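PDB 3K6K: Esterase/lipase from Uncultured bacterium, which probably hydrolyses carboxylic ester bonds, as an esterase of the alpha/beta hydrolase fold related to hormone-sensitive lipase. Local coordinates for residues 241-246 and 267-272; 133-138 and 173-178; 82-87 and 151-156. All coordinates share one frame; numbering follows the deposited sequence.

Contact 1 (241-246 and 267-272); sequences PEMLIH and AGVSVE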
loop_
_atom_site.group_PDB
_atom_site.type_symbol
_atom_site.label_atom_id
_atom_site.label_comp_id
_atom_site.label_asym_id
_atom_site.label_seq_id
_atom_site.Cartn_x
_atom_site.Cartn_y
_atom_site.Cartn_z
ATOM N N PRO A 241 -12.200 6.877 7.894
ATOM C CA PRO A 241 -11.588 7.891 7.036
ATOM C C PRO A 241 -10.272 7.446 6.372
ATOM O O PRO A 241 -9.698 6.391 6.730
ATOM C CB PRO A 241 -11.299 9.048 7.999
ATOM C CG PRO A 241 -11.424 8.526 9.356
ATOM C CD PRO A 241 -12.006 7.159 9.331
ATOM N N GLU A 242 -9.783 8.199 5.402
ATOM C CA GLU A 242 -8.620 7.702 4.648
ATOM C C GLU A 242 -7.376 7.375 5.472
ATOM O O GLU A 242 -7.014 8.097 6.392
ATOM C CB GLU A 242 -8.297 8.536 3.450
ATOM C CG GLU A 242 -8.368 9.995 3.665
ATOM C CD GLU A 242 -8.511 10.761 2.333
ATOM O OE1 GLU A 242 -7.889 10.361 1.325
ATOM O OE2 GLU A 242 -9.206 11.789 2.312
ATOM N N MET A 243 -6.722 6.278 5.102
ATOM C CA MET A 243 -5.620 5.746 5.854
ATOM C C MET A 243 -4.326 5.842 5.042
ATOM O O MET A 243 -4.321 5.551 3.835
ATOM C CB MET A 243 -5.911 4.296 6.167
ATOM C CG MET A 243 -7.003 4.045 7.205
ATOM S SD MET A 243 -7.118 2.244 7.391
ATOM C CE MET A 243 -8.303 1.955 8.716
ATOM N N LEU A 244 -3.252 6.299 5.704
ATOM C CA LEU A 244 -1.898 6.197 5.188
ATOM C C LEU A 244 -1.196 5.318 6.215
ATOM O O LEU A 244 -1.227 5.617 7.407
ATOM C CB LEU A 244 -1.250 7.569 5.072
ATOM C CG LEU A 244 0.214 7.585 4.536
ATOM C CD1 LEU A 244 0.335 7.306 2.964
ATOM C CD2 LEU A 244 0.930 8.875 4.954
ATOM N N ILE A 245 -0.676 4.171 5.767
ATOM C CA ILE A 245 0.152 3.259 6.562
ATOM C C ILE A 245 1.622 3.285 6.037
ATOM O O ILE A 245 1.895 3.174 4.826
ATOM C CB ILE A 245 -0.427 1.787 6.549
ATOM C CG1 ILE A 245 -1.899 1.758 6.941
ATOM C CG2 ILE A 245 0.341 0.884 7.529
ATOM C CD1 ILE A 245 -2.539 0.548 6.591
ATOM N N HIS A 246 2.581 3.510 6.918
ATOM C CA HIS A 246 3.974 3.237 6.555
ATOM C C HIS A 246 4.507 2.064 7.343
ATOM O O HIS A 246 4.032 1.820 8.462
ATOM C CB HIS A 246 4.833 4.447 6.781
ATOM C CG HIS A 246 4.688 5.452 5.705
ATOM N ND1 HIS A 246 5.571 6.494 5.529
ATOM C CD2 HIS A 246 3.799 5.526 4.688
ATOM C CE1 HIS A 246 5.190 7.205 4.485
ATOM N NE2 HIS A 246 4.138 6.618 3.935
ATOM N N ALA A 267 -13.531 -3.059 3.060
ATOM C CA ALA A 267 -14.599 -2.370 3.782
ATOM C C ALA A 267 -14.885 -1.012 3.153
ATOM O O ALA A 267 -15.728 -0.256 3.630
ATOM C CB ALA A 267 -14.237 -2.208 5.241
ATOM N N GLY A 268 -14.166 -0.686 2.084
ATOM C CA GLY A 268 -14.414 0.583 1.368
ATOM C C GLY A 268 -13.721 1.785 1.971
ATOM O O GLY A 268 -14.169 2.862 1.791
ATOM N N VAL A 269 -12.618 1.575 2.688
ATOM C CA VAL A 269 -11.801 2.666 3.244
ATOM C C VAL A 269 -10.706 2.974 2.217
ATOM O O VAL A 269 -10.197 2.053 1.612
ATOM C CB VAL A 269 -11.166 2.211 4.624
ATOM C CG1 VAL A 269 -10.239 3.237 5.178
ATOM C CG2 VAL A 269 -12.207 1.971 5.639
ATOM N N SER A 270 -10.365 4.244 1.999
ATOM C CA SER A 270 -9.175 4.590 1.157
ATOM C C SER A 270 -7.932 4.141 1.910
ATOM O O SER A 270 -7.838 4.389 3.109
ATOM C CB SER A 270 -9.081 6.074 0.923
ATOM O OG SER A 270 -7.939 6.379 0.158
ATOM N N VAL A 271 -7.003 3.449 1.243
ATOM C CA VAL A 271 -5.829 3.015 1.945
ATOM C C VAL A 271 -4.632 3.142 1.048
ATOM O O VAL A 271 -4.628 2.685 -0.105
ATOM C CB VAL A 271 -5.890 1.536 2.454
ATOM C CG1 VAL A 271 -4.613 1.212 3.225
ATOM C CG2 VAL A 271 -7.061 1.301 3.396
ATOM N N GLU A 272 -3.603 3.768 1.589
ATOM C CA GLU A 272 -2.331 3.835 0.897
ATOM C C GLU A 272 -1.260 3.337 1.822
ATOM O O GLU A 272 -1.125 3.803 2.954
ATOM C CB GLU A 272 -2.038 5.274 0.496
ATOM C CG GLU A 272 -3.240 5.995 -0.045
ATOM C CD GLU A 272 -2.948 7.483 -0.369
ATOM O OE1 GLU A 272 -3.778 8.341 0.050
ATOM O OE2 GLU A 272 -1.882 7.764 -1.019
HETATM O O HOH W 1 -5.714 6.890 1.828
#
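Two backbone bonds tie M243 to the segment 267-272: M243 N donates to S270 O at 3.0 Å, and M243 O accepts from E272 N, also at 3.0 Å. Further along, I245 N reaches E272 O at 2.9 Å in the straightest of the three bonds, 168° at the hydrogen. They build a short parallel ladder in which M243 pairs with V271 and L244 with E272.

M243 O has a second donor, a water 2.8 Å away. This water also accepts from S270 OG and donates to E272 OE1, joining both strands through side-chain and backbone oxygens. E272 OE1 is bonded to W303 NE1 as well. E242 OE1 comes within 4.8 Å of E272 OE1, and the probable repulsion is likely to be eased by R307, which forms a salt bridge with E242 and a long, weak ion pair with E272.

The face carrying M243 and V271 is apolar. M243 sets CG beside its own backbone N (chi1 -72°) and runs extended alongside V271, placing M243 CG 3.9 Å from V269 CG1 and M243 SD 4.1 Å from V271 CG2. With an alanine here the backbone ladder could remain, but the loss of the thioether arm would probably open a gap beside V269 and V271. V271 CG1 in turn meets I245 CD1 at 4.0 Å.

The two segments belong to a beta-alpha-beta unit whose helix 254-266 lies on this apolar face, A264 touching M243 and V271. Helix 291-305 packs on the L244 face through I300 and W303. Strand 180-184 flanks strand 243-248, while V271 and E272 pair antiparallel with a strand of the second subunit, continuing the sheet across the interface.

Contact 2 (133-138 and 173-178); sequences DCVAAY and DGLPMP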
loop_
_atom_site.group_PDB
_atom_site.type_symbol
_atom_site.label_atom_id
_atom_site.label_comp_id
_atom_site.label_asym_id
_atom_site.label_seq_id
_atom_site.Cartn_x
_atom_site.Cartn_y
_atom_site.Cartn_z
ATOM N N ASP A 133 -9.592 6.680 26.786
ATOM C CA ASP A 133 -8.769 7.849 26.888
ATOM C C ASP A 133 -8.616 8.554 25.503
ATOM O O ASP A 133 -8.828 9.813 25.348
ATOM C CB ASP A 133 -7.401 7.362 27.398
ATOM C CG ASP A 133 -7.316 7.216 28.945
ATOM O OD1 ASP A 133 -8.335 7.436 29.657
ATOM O OD2 ASP A 133 -6.191 6.898 29.455
ATOM N N CYS A 134 -8.274 7.740 24.486
ATOM C CA CYS A 134 -8.129 8.234 23.079
ATOM C C CYS A 134 -9.412 8.899 22.583
ATOM O O CYS A 134 -9.391 10.045 22.092
ATOM C CB CYS A 134 -7.656 7.117 22.140
ATOM S SG CYS A 134 -5.945 6.580 22.462
ATOM N N VAL A 135 -10.535 8.222 22.802
ATOM C CA VAL A 135 -11.882 8.762 22.472
ATOM C C VAL A 135 -12.190 10.018 23.227
ATOM O O VAL A 135 -12.658 11.034 22.666
ATOM C CB VAL A 135 -12.999 7.754 22.806
ATOM C CG1 VAL A 135 -14.325 8.260 22.325
ATOM C CG2 VAL A 135 -12.688 6.421 22.186
ATOM N N ALA A 136 -11.929 9.982 24.516
ATOM C CA ALA A 136 -12.197 11.155 25.334
ATOM C C ALA A 136 -11.377 12.313 24.809
ATOM O O ALA A 136 -11.900 13.410 24.665
ATOM C CB ALA A 136 -11.907 10.876 26.764
ATOM N N ALA A 137 -10.112 12.057 24.440
ATOM C CA ALA A 137 -9.243 13.140 23.953
ATOM C C ALA A 137 -9.764 13.727 22.629
ATOM O O ALA A 137 -9.836 14.949 22.441
ATOM C CB ALA A 137 -7.822 12.621 23.801
ATOM N N TYR A 138 -10.157 12.840 21.730
ATOM C CA TYR A 138 -10.712 13.224 20.443
ATOM C C TYR A 138 -11.948 14.102 20.621
ATOM O O TYR A 138 -12.029 15.193 20.063
ATOM C CB TYR A 138 -11.052 11.969 19.630
ATOM C CG TYR A 138 -11.629 12.290 18.283
ATOM C CD1 TYR A 138 -12.835 11.727 17.876
ATOM C CD2 TYR A 138 -10.977 13.164 17.419
ATOM C CE1 TYR A 138 -13.342 11.976 16.634
ATOM C CE2 TYR A 138 -11.501 13.474 16.180
ATOM C CZ TYR A 138 -12.686 12.880 15.793
ATOM O OH TYR A 138 -13.194 13.147 14.559
ATOM N N ASP A 173 -20.026 5.718 18.922
ATOM C CA ASP A 173 -20.567 6.773 19.767
ATOM C C ASP A 173 -21.162 7.951 19.032
ATOM O O ASP A 173 -21.673 8.841 19.668
ATOM C CB ASP A 173 -19.499 7.264 20.753
ATOM C CG ASP A 173 -19.108 6.185 21.758
ATOM O OD1 ASP A 173 -19.686 5.088 21.654
ATOM O OD2 ASP A 173 -18.263 6.423 22.648
ATOM N N GLY A 174 -21.079 8.012 17.716
ATOM C CA GLY A 174 -21.747 9.098 17.025
ATOM C C GLY A 174 -20.923 10.359 16.860
ATOM O O GLY A 174 -21.470 11.442 16.603
ATOM N N LEU A 175 -19.600 10.233 16.973
ATOM C CA LEU A 175 -18.703 11.372 16.775
ATOM C C LEU A 175 -18.338 11.477 15.293
ATOM O O LEU A 175 -18.180 10.458 14.630
ATOM C CB LEU A 175 -17.457 11.187 17.651
ATOM C CG LEU A 175 -17.606 11.668 19.092
ATOM C CD1 LEU A 175 -16.347 11.365 19.922
ATOM C CD2 LEU A 175 -17.960 13.189 19.062
ATOM N N PRO A 176 -18.190 12.696 14.767
ATOM C CA PRO A 176 -17.802 12.734 13.351
ATOM C C PRO A 176 -16.424 12.082 13.156
ATOM O O PRO A 176 -15.769 11.754 14.154
ATOM C CB PRO A 176 -17.750 14.229 13.011
ATOM C CG PRO A 176 -17.713 14.950 14.323
ATOM C CD PRO A 176 -18.261 14.027 15.387
ATOM N N MET A 177 -16.021 11.869 11.896
ATOM C CA MET A 177 -14.727 11.280 11.565
ATOM C C MET A 177 -13.763 12.378 11.139
ATOM O O MET A 177 -14.175 13.342 10.524
ATOM C CB MET A 177 -14.844 10.213 10.478
ATOM C CG MET A 177 -15.508 8.893 10.902
ATOM S SD MET A 177 -14.691 8.031 12.268
ATOM C CE MET A 177 -15.256 6.397 12.049
ATOM N N PRO A 178 -12.464 12.198 11.451
ATOM C CA PRO A 178 -11.410 13.131 11.192
ATOM C C PRO A 178 -11.042 13.177 9.726
ATOM O O PRO A 178 -11.528 12.388 8.956
ATOM C CB PRO A 178 -10.236 12.583 11.985
ATOM C CG PRO A 178 -10.771 11.560 12.893
ATOM C CD PRO A 178 -11.990 11.024 12.221
#
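The Y138 ring reaches out from its helix to the loop 173-178, where its hydroxyl donates to a backbone carbonyl: Y138 OH lies 3.0 Å from P176 O. The acceptor sits at the ring edge, in the ring plane, yet the hydroxyl stands well above the carbonyl plane of P176, 53° out of it. Y138 has CG opposite its own backbone N (chi1 -180°), a setting that carries the phenol away from the helix to the loop.

P178 crosses the phenol obliquely, with P178 CG 3.7 Å from Y138 CZ and 3.3 Å from Y138 OH. The nearby proline nitrogen has no hydrogen to offer, so this side of the contact is packing alone. Nearer the helix, the L175 and Y138 side chains run antiparallel past one another, and L175 CD1 approaches Y138 CD1 at 4.1 Å. The same L175 CD1 methyl comes within 4.4 Å of V135 CG1, one helical turn before Y138.

The loop leaves helix 158-172 at G174 through a Schellman motif and leads to strand 180-184. Helix 129-145 thus packs against this connection, while M167 of helix 158-172 and I151 and I153 of strand 151-156 also touch the Y138 side chain.

Contact 3 (82-87 and 151-156); sequences HILYFH and IIIAGD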
loop_
_atom_site.group_PDB
_atom_site.type_symbol
_atom_site.label_atom_id
_atom_site.label_comp_id
_atom_site.label_asym_id
_atom_site.label_seq_id
_atom_site.Cartn_x
_atom_site.Cartn_y
_atom_site.Cartn_z
ATOM N N HIS A 82 -4.762 20.169 13.497
ATOM C CA HIS A 82 -4.374 19.478 14.703
ATOM C C HIS A 82 -4.106 18.035 14.366
ATOM O O HIS A 82 -4.882 17.452 13.553
ATOM C CB HIS A 82 -5.507 19.552 15.715
ATOM C CG HIS A 82 -5.827 20.957 16.130
ATOM N ND1 HIS A 82 -5.281 21.538 17.257
ATOM C CD2 HIS A 82 -6.561 21.919 15.519
ATOM C CE1 HIS A 82 -5.699 22.789 17.341
ATOM N NE2 HIS A 82 -6.478 23.043 16.304
ATOM N N ILE A 83 -3.032 17.472 14.971
ATOM C CA ILE A 83 -2.706 16.069 14.909
ATOM C C ILE A 83 -2.889 15.490 16.321
ATOM O O ILE A 83 -2.279 15.953 17.289
ATOM C CB ILE A 83 -1.209 15.759 14.400
ATOM C CG1 ILE A 83 -0.896 16.458 13.063
ATOM C CG2 ILE A 83 -0.991 14.242 14.294
ATOM C CD1 ILE A 83 0.557 16.358 12.587
ATOM N N LEU A 84 -3.712 14.470 16.447
ATOM C CA LEU A 84 -3.860 13.873 17.714
ATOM C C LEU A 84 -3.028 12.588 17.647
ATOM O O LEU A 84 -3.390 11.700 16.893
ATOM C CB LEU A 84 -5.334 13.535 17.942
ATOM C CG LEU A 84 -5.664 12.767 19.227
ATOM C CD1 LEU A 84 -4.970 13.494 20.431
ATOM C CD2 LEU A 84 -7.185 12.632 19.452
ATOM N N TYR A 85 -1.937 12.519 18.430
ATOM C CA TYR A 85 -0.941 11.436 18.339
ATOM C C TYR A 85 -0.989 10.383 19.487
ATOM O O TYR A 85 -0.987 10.745 20.666
ATOM C CB TYR A 85 0.497 11.991 18.175
ATOM C CG TYR A 85 1.466 10.921 17.715
ATOM C CD1 TYR A 85 2.065 10.052 18.631
ATOM C CD2 TYR A 85 1.762 10.758 16.339
ATOM C CE1 TYR A 85 2.915 9.021 18.180
ATOM C CE2 TYR A 85 2.596 9.762 15.885
ATOM C CZ TYR A 85 3.179 8.887 16.807
ATOM O OH TYR A 85 4.005 7.873 16.363
ATOM N N PHE A 86 -0.948 9.099 19.140
ATOM C CA PHE A 86 -0.821 8.070 20.151
ATOM C C PHE A 86 0.511 7.303 20.014
ATOM O O PHE A 86 0.785 6.744 18.979
ATOM C CB PHE A 86 -2.003 7.074 20.107
ATOM C CG PHE A 86 -3.335 7.707 19.955
ATOM C CD1 PHE A 86 -3.786 8.655 20.870
ATOM C CD2 PHE A 86 -4.174 7.347 18.901
ATOM C CE1 PHE A 86 -5.042 9.232 20.730
ATOM C CE2 PHE A 86 -5.451 7.926 18.743
ATOM C CZ PHE A 86 -5.883 8.864 19.651
ATOM N N HIS A 87 1.324 7.254 21.066
ATOM C CA HIS A 87 2.651 6.650 21.005
ATOM C C HIS A 87 2.558 5.120 21.058
ATOM O O HIS A 87 1.552 4.573 21.421
ATOM C CB HIS A 87 3.516 7.172 22.179
ATOM C CG HIS A 87 3.082 6.642 23.505
ATOM N ND1 HIS A 87 2.229 7.330 24.347
ATOM C CD2 HIS A 87 3.295 5.442 24.085
ATOM C CE1 HIS A 87 2.016 6.601 25.431
ATOM N NE2 HIS A 87 2.641 5.450 25.285
ATOM N N ILE A 151 -8.459 17.663 11.818
ATOM C CA ILE A 151 -7.797 16.735 12.689
ATOM C C ILE A 151 -7.360 15.521 11.906
ATOM O O ILE A 151 -8.157 14.971 11.123
ATOM C CB ILE A 151 -8.704 16.310 13.824
ATOM C CG1 ILE A 151 -9.143 17.556 14.610
ATOM C CG2 ILE A 151 -7.987 15.365 14.762
ATOM C CD1 ILE A 151 -10.240 17.225 15.587
ATOM N N ILE A 152 -6.084 15.147 12.094
ATOM C CA ILE A 152 -5.552 13.836 11.733
ATOM C C ILE A 152 -5.247 12.986 12.981
ATOM O O ILE A 152 -4.824 13.497 14.023
ATOM C CB ILE A 152 -4.256 13.994 10.949
ATOM C CG1 ILE A 152 -4.494 14.775 9.627
ATOM C CG2 ILE A 152 -3.648 12.627 10.721
ATOM C CD1 ILE A 152 -5.197 13.918 8.478
ATOM N N ILE A 153 -5.426 11.681 12.879
ATOM C CA ILE A 153 -5.097 10.823 14.000
ATOM C C ILE A 153 -3.930 9.953 13.555
ATOM O O ILE A 153 -4.034 9.282 12.518
ATOM C CB ILE A 153 -6.226 9.920 14.387
ATOM C CG1 ILE A 153 -7.549 10.651 14.287
ATOM C CG2 ILE A 153 -5.999 9.344 15.741
ATOM C CD1 ILE A 153 -7.854 11.620 15.398
ATOM N N ALA A 154 -2.840 9.991 14.354
ATOM C CA ALA A 154 -1.563 9.370 14.029
ATOM C C ALA A 154 -1.032 8.577 15.218
ATOM O O ALA A 154 -1.444 8.775 16.340
ATOM C CB ALA A 154 -0.573 10.416 13.614
ATOM N N GLY A 155 -0.105 7.676 14.979
ATOM C CA GLY A 155 0.314 6.750 16.030
ATOM C C GLY A 155 1.150 5.598 15.479
ATOM O O GLY A 155 1.015 5.221 14.296
ATOM N N ASP A 156 2.028 5.062 16.319
ATOM C CA ASP A 156 2.911 3.975 15.915
ATOM C C ASP A 156 2.660 2.668 16.745
ATOM O O ASP A 156 2.144 2.695 17.879
ATOM C CB ASP A 156 4.372 4.426 15.920
ATOM C CG ASP A 156 4.847 4.882 17.307
ATOM O OD1 ASP A 156 4.559 6.054 17.735
ATOM O OD2 ASP A 156 5.486 4.061 17.973
#
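Y85 lies across A154 to D156, its side chain touching A154, G155 and D156 in turn. CB passes the A154 carbonyl; CG, anti to the backbone N (chi1 -165°), turns the ring over that strand, with Y85 CG 3.9 Å from A154 O. Y85 CD2 meets A154 CB at 3.6 Å, and G155 N lies over the same face as A154 O, 3.5 Å from Y85 CE2. G155 CA sits over that face in a CH-pi contact, 3.9 Å from the centroid of the Y85 ring. At the edge, Y85 CE1 is 3.4 Å from D156 OD1. At the tip, Y85 OH donates to D156 OD1, modelled at a very short 2.3 Å, a length to be treated as doubtful. D156 OD1 sits in the ring plane; the carboxylate plane is turned 33° from it.

The strands run parallel, H82 pairing with I151 and so on up to F86 with G155. Four regular backbone bonds link I152, L84, A154 and F86 nitrogens to carbonyls across the ladder; a fifth, D156 N to F86 O, is weak at 3.4 Å. Around L84, F86 and I153 the sheet face is apolar, F86 CE2 meeting I153 CG2 at 3.4 Å.

The ladder therefore weakens where strand 151-156 runs into what is probably the nucleophile elbow of G155, S157 and G159. A CB on G155 would collide with F86 O, so the tight approach there depends on glycine. If the phenol bond is real, it would probably restrain the D156 carboxylate, next in the chain to the presumed nucleophile S157.

How the contacts relate
Contact 3 pairs two central strands of the sheet and is buried; contact 1 pairs the last two strands at its margin, beside the second subunit, and contact 2 lies on the periphery of one face. Contacts 1 and 3 share the same mixed sheet, in its parallel part, without touching. The chemistry follows: water and charged groups enter the ladder of contact 1, whereas contact 3 has a phenol–carboxylate pair within a largely apolar interior, and contact 2 relies on one side-chain bond to a loop carbonyl. Contact 2 joins the others, with P178 packing on I151, I153 and P241, and C134 on F86; helix 129-145 also leads directly in sequence to strand 151-156.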